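Local coordinates for BH2602 protein (Bacillus halodurans, PDB 3NWZ) that is of uncertain function but binds coenzyme A and probably hydrolyses acyl-CoA thioesters, as a tetrameric member of the hotdog-fold thioesterase superfamily, at residues Leu51-Glu55 against Val66-Ile70; Pro77-Val81 against Lys119-Gly123; Ala93-Met97 against Ala128-Ile132; Gln106-Glu112 against Gly159-Leu164; Leu113-Lys119 against Glu152-Thr158. All blocks are in the same frame, centred on the assembly; numbering follows the deposited sequence.

All five contacts build one hotdog subunit, in which an antiparallel sheet wraps helix 83-100. Contact 1 comes first along the chain and pairs the outermost strand 55-58 with strand 64-69; contacts 2, 3 and 4 then interlace, their segments alternating, and contact 5 is nested within contact 4. Contacts 4 and 5, centres about 20 Å apart, are successive lengths of the ladder between strands 108-117 and 153-163. Contact 3 seats the helix on strand 125-135 and meets contacts 1, 4 and 5. Contact 2 joins two loops, touching contact 1 and sharing Lys119 with contact 5. At the other border, strand 108-117 pairs with a second subunit, so the sheet runs on across that interface.

Contact 1 (Leu51-Glu55 against Val66-Ile70); sequences LTQIE and VRLPI
Glu55 and Arg67 form an antiparallel hydrogen-bonded pair in which both backbone amides and both carbonyls find partners. Glu55 N donates to Arg67 O at 3.1 Å, and Arg67 N donates to Glu55 O at the same 3.1 Å. Each acceptor also takes a weaker CA-H...O contact from the residue just before the N-H donor: Ile54 CA lies 3.3 Å from Arg67 O, and Val66 CA 3.6 Å from Glu55 O. The carbonyl of Ile54 accepts a weak hydrogen bond from Tyr44 OH. The two paired side chains share a face of the sheet. Arg67 CG sits between its own backbone N and carbonyl carbon (chi1 68°), and a bend at chi3 brings the guanidinium back across the neighbouring strand, so that Glu55 CB touches its edge near Arg67 NH1 at 3.4 Å. The charged ends meet less closely. Glu55 OE1 and Arg67 NH1 make a long salt bridge of 3.7 Å, the carboxylate and guanidinium planes being 52° apart, while NH2 of the same arginine forms a salt bridge with Glu65. Pro69 has no amide hydrogen to offer, and here the bonding gives way to contact of its ring with Gln53, whose positive phi turns the chain out of helix 47-52. Ile54 CB meets Val66 CG1 at 3.9 Å. The hairpin of strands 55-58 and 64-69 forms this border of the hotdog sheet; strand 64-69 bonds along its other edge to strand 125-135, and Val66 and Leu68 rest on Leu89 of helix 83-100.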
# COMPACT_ATOMS: atom_id res chain seq x y z
N LEU A 51 -5.08 -23.96 -13.29
CA LEU A 51 -3.98 -24.69 -12.68
C LEU A 51 -3.93 -24.50 -11.19
O LEU A 51 -3.21 -25.22 -10.49
CB LEU A 51 -2.64 -24.26 -13.29
CG LEU A 51 -2.25 -24.85 -14.66
CD1 LEU A 51 -3.45 -24.95 -15.58
CD2 LEU A 51 -1.18 -23.97 -15.29
N THR A 52 -4.67 -23.53 -10.67
CA THR A 52 -4.65 -23.34 -9.23
C THR A 52 -5.91 -23.89 -8.57
O THR A 52 -5.97 -24.03 -7.36
CB THR A 52 -4.44 -21.88 -8.87
OG1 THR A 52 -4.16 -21.79 -7.47
CG2 THR A 52 -5.67 -21.06 -9.19
N GLN A 53 -6.91 -24.20 -9.39
CA GLN A 53 -8.18 -24.76 -8.92
C GLN A 53 -9.03 -23.88 -7.96
O GLN A 53 -9.72 -24.41 -7.10
CB GLN A 53 -7.91 -26.11 -8.23
CG GLN A 53 -6.86 -26.98 -8.89
CD GLN A 53 -5.99 -27.72 -7.87
OE1 GLN A 53 -6.49 -28.43 -7.00
NE2 GLN A 53 -4.67 -27.56 -7.99
N ILE A 54 -9.01 -22.56 -8.12
CA ILE A 54 -9.80 -21.72 -7.21
C ILE A 54 -11.32 -21.98 -7.24
O ILE A 54 -11.88 -22.32 -8.28
CB ILE A 54 -9.56 -20.21 -7.48
CG1 ILE A 54 -9.93 -19.85 -8.92
CG2 ILE A 54 -8.11 -19.87 -7.25
CD1 ILE A 54 -9.93 -18.36 -9.19
N GLU A 55 -11.96 -21.83 -6.08
CA GLU A 55 -13.43 -21.98 -5.96
C GLU A 55 -13.96 -20.65 -5.42
O GLU A 55 -13.66 -20.28 -4.28
CB GLU A 55 -13.80 -23.11 -5.00
CG GLU A 55 -13.77 -24.49 -5.61
CD GLU A 55 -13.54 -25.57 -4.58
OE1 GLU A 55 -14.24 -25.57 -3.54
OE2 GLU A 55 -12.67 -26.44 -4.82
N VAL A 66 -12.89 -16.51 -2.13
CA VAL A 66 -12.09 -17.28 -3.07
C VAL A 66 -11.15 -18.17 -2.27
O VAL A 66 -10.31 -17.66 -1.53
CB VAL A 66 -11.17 -16.41 -3.97
CG1 VAL A 66 -10.45 -17.32 -4.94
CG2 VAL A 66 -11.95 -15.37 -4.72
N ARG A 67 -11.31 -19.48 -2.40
CA ARG A 67 -10.39 -20.38 -1.72
C ARG A 67 -9.47 -21.05 -2.74
O ARG A 67 -9.82 -21.23 -3.91
CB ARG A 67 -11.14 -21.41 -0.86
CG ARG A 67 -11.95 -22.46 -1.57
CD ARG A 67 -12.87 -23.15 -0.57
NE ARG A 67 -13.91 -22.24 -0.09
CZ ARG A 67 -14.98 -21.88 -0.80
NH1 ARG A 67 -15.17 -22.36 -2.03
NH2 ARG A 67 -15.86 -21.03 -0.29
N LEU A 68 -8.27 -21.38 -2.29
CA LEU A 68 -7.27 -21.99 -3.15
C LEU A 68 -6.59 -23.12 -2.43
O LEU A 68 -6.04 -22.94 -1.36
CB LEU A 68 -6.26 -20.92 -3.53
CG LEU A 68 -4.98 -21.25 -4.29
CD1 LEU A 68 -4.61 -20.05 -5.16
CD2 LEU A 68 -3.86 -21.56 -3.31
N PRO A 69 -6.62 -24.32 -3.03
CA PRO A 69 -5.99 -25.50 -2.44
C PRO A 69 -4.49 -25.25 -2.31
O PRO A 69 -3.88 -24.65 -3.21
CB PRO A 69 -6.27 -26.59 -3.48
CG PRO A 69 -7.54 -26.16 -4.12
CD PRO A 69 -7.36 -24.67 -4.26
N ILE A 70 -3.90 -25.68 -1.19
CA ILE A 70 -2.46 -25.52 -1.02
C ILE A 70 -1.76 -26.83 -1.42
O ILE A 70 -2.06 -27.91 -0.89
CB ILE A 70 -2.06 -25.17 0.43
CG1 ILE A 70 -2.73 -23.86 0.86
CG2 ILE A 70 -0.48 -25.05 0.51
CD1 ILE A 70 -2.38 -23.43 2.26

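Contact 2 (Pro77-Val81 against Lys119-Gly123); sequences PLNMV and KPGMG
Met80 CG stands anti to the backbone N (chi1 -159°), and the chain stays straight until a turn at chi3 of -83° lays its selenium and methyl group beside Pro120. Met122, whose CG is anti to its carbonyl carbon, extends from the other loop toward the same selenomethionine. Met80 is poorly ordered, however, so its packing on the CB and CG of Pro120 is only approximate, and its exact distance from the methyl of Met122 is doubtful. A second, firmer element lies in the backbone: Val81 N donates to Gly121 O at 3.0 Å with an N-H...O angle of 172°, close to linear. This one bond ties together two loops of the hotdog fold that are far apart in sequence, the one that leads into the central helix 83-100 and the one that connects strands 108-117 and 125-135. Gly121 has no side chain facing Val81, and the CA atoms of Gly121 and Val81 come within 4.9 Å of each other. Val81 CG2, beside its backbone N, lies against the carbonyl group of Gly121 and also touches CD1 of Ile70, so the valine is wedged between this loop and the end of strand 64-69. Asn76 OD1 accepts a hydrogen bond from Met80 N and so braces the turn ahead of Val81, while Gly121 CA packs against CG1 of Val154. Pro77, farther out on its loop, meets Thr46 of a second subunit.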
# COMPACT_ATOMS: atom_id res chain seq x y z
N PRO A 77 10.25 -21.88 -1.82
CA PRO A 77 11.30 -22.78 -1.34
C PRO A 77 11.11 -23.41 0.05
O PRO A 77 11.57 -24.52 0.27
CB PRO A 77 12.57 -21.92 -1.43
CG PRO A 77 12.05 -20.49 -1.49
CD PRO A 77 10.83 -20.63 -2.34
N LEU A 78 10.42 -22.74 0.96
CA LEU A 78 10.21 -23.30 2.30
C LEU A 78 8.83 -23.90 2.60
O LEU A 78 8.38 -23.89 3.76
CB LEU A 78 10.55 -22.25 3.37
CG LEU A 78 12.04 -22.04 3.62
CD1 LEU A 78 12.69 -23.37 4.01
CD2 LEU A 78 12.70 -21.48 2.37
N ASN A 79 8.17 -24.44 1.58
CA ASN A 79 6.85 -25.06 1.73
C ASN A 79 5.86 -24.14 2.42
O ASN A 79 5.09 -24.55 3.29
CB ASN A 79 6.96 -26.39 2.49
CG ASN A 79 7.67 -27.46 1.67
OD1 ASN A 79 8.85 -27.33 1.33
ND2 ASN A 79 6.94 -28.53 1.35
N MSE A 80 5.91 -22.88 2.01
CA MSE A 80 5.05 -21.82 2.52
C MSE A 80 4.40 -21.29 1.25
O MSE A 80 5.04 -21.26 0.20
CB MSE A 80 5.93 -20.73 3.17
CG MSE A 80 5.23 -19.81 4.16
SE MSE A 80 6.47 -18.56 5.00
CE MSE A 80 7.17 -19.68 6.41
N VAL A 81 3.13 -20.90 1.32
CA VAL A 81 2.44 -20.38 0.14
C VAL A 81 3.17 -19.16 -0.41
O VAL A 81 3.44 -18.20 0.32
CB VAL A 81 0.98 -19.97 0.46
CG1 VAL A 81 0.36 -19.26 -0.75
CG2 VAL A 81 0.18 -21.20 0.82
N LYS A 119 1.03 -13.89 8.62
CA LYS A 119 1.45 -15.24 8.96
C LYS A 119 1.67 -16.05 7.69
O LYS A 119 1.03 -15.82 6.66
CB LYS A 119 0.39 -15.93 9.83
CG LYS A 119 0.39 -15.49 11.29
CD LYS A 119 -0.64 -16.26 12.12
CE LYS A 119 -2.06 -15.91 11.72
NZ LYS A 119 -2.37 -14.47 11.98
N PRO A 120 2.60 -17.02 7.74
CA PRO A 120 2.92 -17.89 6.61
C PRO A 120 1.68 -18.61 6.13
O PRO A 120 0.98 -19.23 6.94
CB PRO A 120 3.92 -18.87 7.20
CG PRO A 120 4.59 -18.07 8.28
CD PRO A 120 3.42 -17.38 8.92
N GLY A 121 1.38 -18.52 4.84
CA GLY A 121 0.23 -19.23 4.34
C GLY A 121 0.54 -20.72 4.41
O GLY A 121 1.47 -21.18 3.76
N MSE A 122 -0.21 -21.48 5.21
CA MSE A 122 0.03 -22.92 5.31
C MSE A 122 -1.24 -23.67 5.71
O MSE A 122 -2.18 -23.11 6.26
CB MSE A 122 1.14 -23.20 6.33
CG MSE A 122 2.40 -22.38 6.10
SE MSE A 122 3.88 -22.89 7.23
CE MSE A 122 5.31 -22.33 6.06
N GLY A 123 -1.25 -24.97 5.41
CA GLY A 123 -2.41 -25.77 5.71
C GLY A 123 -2.83 -26.41 4.41
O GLY A 123 -2.00 -26.61 3.52

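Contact 3 (Ala93-Met97 against Ala128-Ile132); sequences AMGQM and AVASI
Ala93 and Ala130 mark the tight part of this contact, where methyl groups are the whole of the side chains and the helix can settle close to the strand. Ala93 CB lies 4.0 Å from Ala128 CB and 4.1 Å from Ala130 CB. The methyl of Ala130 then passes up to the helix backbone, its CB reaching Met94 N at 3.7 Å, with Met94 CG alongside. The axes of the two short segments approach to 7.4 Å and cross at -40°. This alanine end is fully buried, whereas Ser131 and Ile132, at the other end of the segment, are partly exposed to solvent. Here Met97, its CG anti to the backbone N (chi1 177°), bends at chi2 and chi3 so that its SE comes to 3.5 Å from Ala130 O, while Met97 CG touches Ile132 CG1 at 3.8 Å. Phe64 of the adjoining strand covers Met97 as well, and Val142 backs Met94. Such a helix cradled by the curved sheet is the defining feature of the hotdog fold. Every side-chain pair across the contact is apolar, so helix 83-100 is held to strand 125-135 by shape and burial; the side chain of Ile132 is about 5 Å from that of His134, a coenzyme A-binding residue.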
# COMPACT_ATOMS: atom_id res chain seq x y z
N ALA A 93 -10.12 -12.16 -5.42
CA ALA A 93 -11.30 -11.99 -4.59
C ALA A 93 -11.86 -10.56 -4.78
O ALA A 93 -13.02 -10.38 -5.16
CB ALA A 93 -10.95 -12.25 -3.12
N MSE A 94 -11.00 -9.56 -4.55
CA MSE A 94 -11.42 -8.18 -4.67
C MSE A 94 -11.95 -7.83 -6.05
O MSE A 94 -12.81 -6.94 -6.20
CB MSE A 94 -10.26 -7.28 -4.34
CG MSE A 94 -9.59 -7.63 -3.05
SE MSE A 94 -8.09 -6.50 -2.72
CE MSE A 94 -8.76 -5.56 -1.18
N GLY A 95 -11.45 -8.54 -7.05
CA GLY A 95 -11.90 -8.29 -8.40
C GLY A 95 -13.32 -8.79 -8.59
O GLY A 95 -14.23 -8.01 -8.88
N GLN A 96 -13.51 -10.09 -8.41
CA GLN A 96 -14.83 -10.66 -8.58
C GLN A 96 -15.85 -9.89 -7.75
O GLN A 96 -16.98 -9.68 -8.20
CB GLN A 96 -14.80 -12.14 -8.24
CG GLN A 96 -13.90 -12.93 -9.21
CD GLN A 96 -14.23 -14.42 -9.26
OE1 GLN A 96 -14.40 -15.06 -8.24
NE2 GLN A 96 -14.32 -14.95 -10.46
N MSE A 97 -15.44 -9.44 -6.56
CA MSE A 97 -16.28 -8.62 -5.68
C MSE A 97 -16.72 -7.39 -6.49
O MSE A 97 -17.90 -7.20 -6.79
CB MSE A 97 -15.48 -8.17 -4.45
CG MSE A 97 -16.23 -7.22 -3.47
SE MSE A 97 -17.59 -8.08 -2.35
CE MSE A 97 -19.09 -8.04 -3.61
N ALA A 128 -9.44 -16.24 0.77
CA ALA A 128 -9.42 -14.79 0.75
C ALA A 128 -10.85 -14.24 0.80
O ALA A 128 -11.75 -14.73 0.11
CB ALA A 128 -8.67 -14.28 -0.52
N VAL A 129 -11.07 -13.22 1.62
CA VAL A 129 -12.41 -12.61 1.74
C VAL A 129 -12.35 -11.11 1.51
O VAL A 129 -11.65 -10.40 2.22
CB VAL A 129 -13.04 -12.87 3.14
CG1 VAL A 129 -14.51 -12.34 3.16
CG2 VAL A 129 -12.96 -14.34 3.47
N ALA A 130 -13.13 -10.64 0.54
CA ALA A 130 -13.14 -9.23 0.19
C ALA A 130 -14.49 -8.54 0.42
O ALA A 130 -15.54 -9.18 0.31
CB ALA A 130 -12.72 -9.08 -1.32
N SER A 131 -14.44 -7.24 0.72
CA SER A 131 -15.64 -6.42 0.93
C SER A 131 -15.46 -4.98 0.40
O SER A 131 -14.41 -4.36 0.55
CB SER A 131 -16.05 -6.37 2.42
OG SER A 131 -15.19 -5.59 3.21
N ILE A 132 -16.49 -4.44 -0.23
CA ILE A 132 -16.43 -3.09 -0.76
C ILE A 132 -16.34 -2.08 0.39
O ILE A 132 -17.05 -2.20 1.42
CB ILE A 132 -17.66 -2.78 -1.61
CG1 ILE A 132 -17.73 -3.77 -2.78
CG2 ILE A 132 -17.60 -1.34 -2.10
CD1 ILE A 132 -18.84 -3.48 -3.73

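Contact 4 (Gln106-Glu112 against Gly159-Leu164); sequences QSAVTSE and GSFFVL
Ser160 O is gripped by two successive amides, Ser111 N at 2.8 Å and Glu112 N at 2.9 Å. The first lies in the carbonyl plane and the second is tilted from it by 20°. With two residues set against one, this is a classic beta bulge; the return bond from Ser160 N to Glu112 O is weak. Away from the bulge the ladder is regular. Val109 N binds Phe162 O at 2.7 Å, Phe162 N binds Val109 O at 2.8 Å, and Leu164 N closes on Ser107 O at the chain's modelled end. On one face, Phe161 turns its ring so that Thr110 CA sits over it, 4.1 Å from the centroid and 23° off the normal, a CH-pi contact; Thr110 OG1 is hydrogen-bonded to Asp91 of helix 83-100, whose Met94 and Val98 also pack on the ring. On the other face Val109 CG2 lies 3.9 Å from Phe162 CB, the two side chains side by side, and Val109 CG1 meets Leu164 CD1 at 3.7 Å. Glu112, on that same face beyond the bulge, forms a salt bridge with Arg139 of a fourth subunit, and its strand pairs with one of a second subunit. The chemistry thus divides: the face of Ala108, Thr110 and Phe161 packs on helix 83-100, whereas the face of Glu112 and Ser160 brings a buried charge into the tetramer interface, where it probably helps to hold an arginine of the coenzyme A site.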
# COMPACT_ATOMS: atom_id res chain seq x y z
N GLN A 106 -20.44 -2.56 -17.77
CA GLN A 106 -19.33 -1.97 -17.03
C GLN A 106 -18.38 -3.06 -16.55
O GLN A 106 -18.76 -4.22 -16.42
CB GLN A 106 -19.85 -1.17 -15.83
CG GLN A 106 -20.41 0.21 -16.19
CD GLN A 106 -20.82 1.04 -14.97
OE1 GLN A 106 -20.03 1.25 -14.05
NE2 GLN A 106 -22.06 1.51 -14.98
N SER A 107 -17.14 -2.67 -16.28
CA SER A 107 -16.11 -3.59 -15.81
C SER A 107 -15.11 -2.80 -14.98
O SER A 107 -15.17 -1.57 -14.96
CB SER A 107 -15.39 -4.23 -17.00
OG SER A 107 -14.81 -3.23 -17.82
N ALA A 108 -14.20 -3.49 -14.31
CA ALA A 108 -13.21 -2.80 -13.47
C ALA A 108 -11.85 -3.47 -13.53
O ALA A 108 -11.75 -4.69 -13.66
CB ALA A 108 -13.71 -2.76 -12.03
N VAL A 109 -10.79 -2.68 -13.41
CA VAL A 109 -9.44 -3.21 -13.45
C VAL A 109 -8.59 -2.75 -12.26
O VAL A 109 -8.63 -1.59 -11.85
CB VAL A 109 -8.76 -2.80 -14.76
CG1 VAL A 109 -9.62 -3.25 -15.94
CG2 VAL A 109 -8.57 -1.29 -14.80
N THR A 110 -7.84 -3.69 -11.70
CA THR A 110 -6.97 -3.42 -10.57
C THR A 110 -6.05 -2.21 -10.79
O THR A 110 -5.11 -2.25 -11.60
CB THR A 110 -6.11 -4.64 -10.26
OG1 THR A 110 -6.96 -5.73 -9.88
CG2 THR A 110 -5.14 -4.34 -9.13
N SER A 111 -6.32 -1.14 -10.05
CA SER A 111 -5.55 0.09 -10.13
C SER A 111 -4.42 0.07 -9.10
O SER A 111 -3.24 0.11 -9.44
CB SER A 111 -6.50 1.28 -9.89
OG SER A 111 -5.80 2.49 -9.77
N GLU A 112 -4.80 0.01 -7.83
CA GLU A 112 -3.84 -0.04 -6.74
C GLU A 112 -4.05 -1.35 -5.99
O GLU A 112 -5.11 -1.96 -6.08
CB GLU A 112 -4.04 1.14 -5.79
CG GLU A 112 -3.42 2.44 -6.27
CD GLU A 112 -4.05 2.96 -7.54
OE1 GLU A 112 -5.13 3.59 -7.45
OE2 GLU A 112 -3.47 2.74 -8.62
N GLY A 159 -7.36 -2.60 -2.02
CA GLY A 159 -7.18 -2.46 -3.45
C GLY A 159 -8.17 -1.51 -4.09
O GLY A 159 -9.37 -1.59 -3.86
N SER A 160 -7.66 -0.58 -4.89
CA SER A 160 -8.52 0.38 -5.60
C SER A 160 -8.64 -0.10 -7.05
O SER A 160 -7.64 -0.49 -7.65
CB SER A 160 -7.92 1.78 -5.54
OG SER A 160 -8.71 2.69 -6.28
N PHE A 161 -9.86 -0.07 -7.59
CA PHE A 161 -10.13 -0.53 -8.95
C PHE A 161 -10.72 0.54 -9.85
O PHE A 161 -11.61 1.29 -9.46
CB PHE A 161 -11.08 -1.73 -8.94
CG PHE A 161 -10.48 -2.97 -8.35
CD1 PHE A 161 -10.40 -4.13 -9.10
CD2 PHE A 161 -10.00 -2.97 -7.04
CE1 PHE A 161 -9.85 -5.28 -8.55
CE2 PHE A 161 -9.44 -4.12 -6.49
CZ PHE A 161 -9.36 -5.27 -7.24
N PHE A 162 -10.23 0.57 -11.08
CA PHE A 162 -10.70 1.55 -12.04
C PHE A 162 -11.86 0.97 -12.84
O PHE A 162 -11.78 -0.15 -13.37
CB PHE A 162 -9.57 1.96 -12.98
CG PHE A 162 -9.77 3.31 -13.57
CD1 PHE A 162 -9.46 4.45 -12.84
CD2 PHE A 162 -10.35 3.46 -14.83
CE1 PHE A 162 -9.73 5.72 -13.35
CE2 PHE A 162 -10.63 4.72 -15.35
CZ PHE A 162 -10.32 5.85 -14.61
N VAL A 163 -12.94 1.74 -12.91
CA VAL A 163 -14.16 1.37 -13.61
C VAL A 163 -14.10 1.67 -15.11
O VAL A 163 -13.63 2.74 -15.52
CB VAL A 163 -15.36 2.13 -13.02
CG1 VAL A 163 -16.64 1.72 -13.73
CG2 VAL A 163 -15.45 1.88 -11.53
N LEU A 164 -14.59 0.74 -15.92
CA LEU A 164 -14.62 0.89 -17.37
C LEU A 164 -16.05 1.01 -17.90
O LEU A 164 -16.34 1.79 -18.81
CB LEU A 164 -13.93 -0.30 -18.04
CG LEU A 164 -12.51 -0.65 -17.57
CD1 LEU A 164 -11.98 -1.78 -18.42
CD2 LEU A 164 -11.61 0.55 -17.67

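Contact 5 (Leu113-Lys119 against Glu152-Thr158); sequences LNIHYVK and ETVAMGT
Lys119 folds back over the start of strand 153-163, running alongside it and bonding through its tip. Its CB lies 3.6 Å from Thr153 O, and Lys119 CG remains near Thr153 O at 4.0 Å. CD comes to 4.2 Å from Glu152 CB, and CE lies beside the same carbon. Bends at chi3 (-68°) and chi4 (-63°) then return NZ to the strand, where it donates to Thr153 O at 3.0 Å, tilted from the carbonyl plane. The carboxylate of Glu152 plays no part in this; it bonds instead to Thr148. One residue past Thr153, Val154 O takes two amides, Val118 N at 3.0 Å and Lys119 N at 3.1 Å, both from the same face of its plane. Farther in, His116 and Met156 are a hydrogen-bonded pair, with His116 N lying nearly along the C=O axis of Met156, and Asn114 pairs likewise with Thr158, although the return bond from Thr158 N is weak. Ile115 CG2 and Ala155 CB meet at 4.2 Å on the face turned to helix 83-100. The face of His116 and Thr158 meets a third subunit, whereas the other edge of strand 108-117, at Leu113-His116, pairs with a strand of a second. Largely apolar packing toward the helix, with hydrogen bonds such as that of Thr158 OG1 to His116 NE2 of the third subunit, lets one ladder serve as both subunit core and interface.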
# COMPACT_ATOMS: atom_id res chain seq x y z
N LEU A 113 -3.01 -1.79 -5.29
CA LEU A 113 -3.06 -3.02 -4.52
C LEU A 113 -2.10 -2.81 -3.36
O LEU A 113 -1.00 -2.31 -3.56
CB LEU A 113 -2.61 -4.20 -5.37
CG LEU A 113 -2.75 -5.59 -4.73
CD1 LEU A 113 -4.21 -5.84 -4.28
CD2 LEU A 113 -2.33 -6.64 -5.74
N ASN A 114 -2.53 -3.16 -2.16
CA ASN A 114 -1.71 -3.00 -0.96
C ASN A 114 -1.93 -4.23 -0.12
O ASN A 114 -3.06 -4.69 0.04
CB ASN A 114 -2.13 -1.77 -0.16
CG ASN A 114 -1.03 -1.26 0.76
OD1 ASN A 114 -0.44 -2.01 1.55
ND2 ASN A 114 -0.75 0.03 0.66
N ILE A 115 -0.85 -4.77 0.42
CA ILE A 115 -0.93 -5.99 1.19
C ILE A 115 0.08 -5.98 2.34
O ILE A 115 1.18 -5.46 2.23
CB ILE A 115 -0.66 -7.20 0.27
CG1 ILE A 115 -1.27 -6.95 -1.11
CG2 ILE A 115 -1.29 -8.45 0.85
CD1 ILE A 115 -0.84 -7.93 -2.19
N HIS A 116 -0.34 -6.55 3.47
CA HIS A 116 0.48 -6.64 4.66
C HIS A 116 0.53 -8.11 4.98
O HIS A 116 -0.51 -8.74 5.19
CB HIS A 116 -0.17 -5.85 5.82
CG HIS A 116 -0.18 -4.37 5.59
ND1 HIS A 116 0.64 -3.50 6.27
CD2 HIS A 116 -0.83 -3.62 4.67
CE1 HIS A 116 0.50 -2.28 5.79
NE2 HIS A 116 -0.39 -2.33 4.81
N TYR A 117 1.72 -8.68 4.97
CA TYR A 117 1.88 -10.09 5.25
C TYR A 117 1.94 -10.27 6.75
O TYR A 117 2.65 -9.55 7.43
CB TYR A 117 3.14 -10.61 4.58
CG TYR A 117 2.98 -10.68 3.09
CD1 TYR A 117 2.37 -11.78 2.48
CD2 TYR A 117 3.37 -9.61 2.28
CE1 TYR A 117 2.15 -11.82 1.10
CE2 TYR A 117 3.15 -9.64 0.91
CZ TYR A 117 2.54 -10.74 0.33
OH TYR A 117 2.32 -10.74 -1.02
N VAL A 118 1.20 -11.25 7.24
CA VAL A 118 1.11 -11.48 8.67
C VAL A 118 1.66 -12.82 9.10
O VAL A 118 2.61 -12.88 9.87
CB VAL A 118 -0.37 -11.34 9.10
CG1 VAL A 118 -0.55 -11.79 10.53
CG2 VAL A 118 -0.82 -9.89 8.90
N LYS A 119 1.03 -13.89 8.62
CA LYS A 119 1.45 -15.24 8.96
C LYS A 119 1.67 -16.05 7.69
O LYS A 119 1.03 -15.82 6.66
CB LYS A 119 0.39 -15.93 9.83
CG LYS A 119 0.39 -15.49 11.29
CD LYS A 119 -0.64 -16.26 12.12
CE LYS A 119 -2.06 -15.91 11.72
NZ LYS A 119 -2.37 -14.47 11.98
N GLU A 152 -6.57 -18.46 10.86
CA GLU A 152 -5.44 -17.57 11.10
C GLU A 152 -5.32 -16.64 9.91
O GLU A 152 -5.52 -17.06 8.78
CB GLU A 152 -4.16 -18.37 11.26
CG GLU A 152 -4.00 -19.01 12.62
CD GLU A 152 -3.58 -20.46 12.53
OE1 GLU A 152 -3.30 -21.06 13.59
OE2 GLU A 152 -3.54 -21.01 11.40
N THR A 153 -5.00 -15.37 10.16
CA THR A 153 -4.88 -14.39 9.08
C THR A 153 -3.49 -14.41 8.42
O THR A 153 -2.51 -13.96 9.00
CB THR A 153 -5.17 -12.94 9.59
OG1 THR A 153 -6.54 -12.83 10.01
CG2 THR A 153 -4.90 -11.93 8.47
N VAL A 154 -3.44 -14.95 7.20
CA VAL A 154 -2.20 -15.02 6.44
C VAL A 154 -1.81 -13.62 5.98
O VAL A 154 -0.64 -13.24 6.04
CB VAL A 154 -2.37 -15.92 5.19
CG1 VAL A 154 -1.11 -15.88 4.32
CG2 VAL A 154 -2.70 -17.33 5.63
N ALA A 155 -2.79 -12.85 5.52
CA ALA A 155 -2.50 -11.50 5.07
C ALA A 155 -3.72 -10.62 5.02
O ALA A 155 -4.85 -11.08 4.96
CB ALA A 155 -1.84 -11.53 3.71
N MSE A 156 -3.46 -9.32 5.04
CA MSE A 156 -4.52 -8.31 4.99
C MSE A 156 -4.07 -7.27 3.95
O MSE A 156 -2.86 -7.04 3.80
CB MSE A 156 -4.65 -7.72 6.39
CG MSE A 156 -5.92 -6.98 6.67
SE MSE A 156 -5.72 -5.10 6.42
CE MSE A 156 -7.29 -4.85 5.29
N GLY A 157 -5.02 -6.67 3.23
CA GLY A 157 -4.69 -5.65 2.24
C GLY A 157 -5.88 -4.89 1.64
O GLY A 157 -7.03 -5.26 1.84
N THR A 158 -5.60 -3.82 0.90
CA THR A 158 -6.64 -3.03 0.26
C THR A 158 -6.34 -2.92 -1.24
O THR A 158 -5.21 -3.15 -1.68
CB THR A 158 -6.76 -1.59 0.87
OG1 THR A 158 -5.53 -0.88 0.69
CG2 THR A 158 -7.06 -1.66 2.41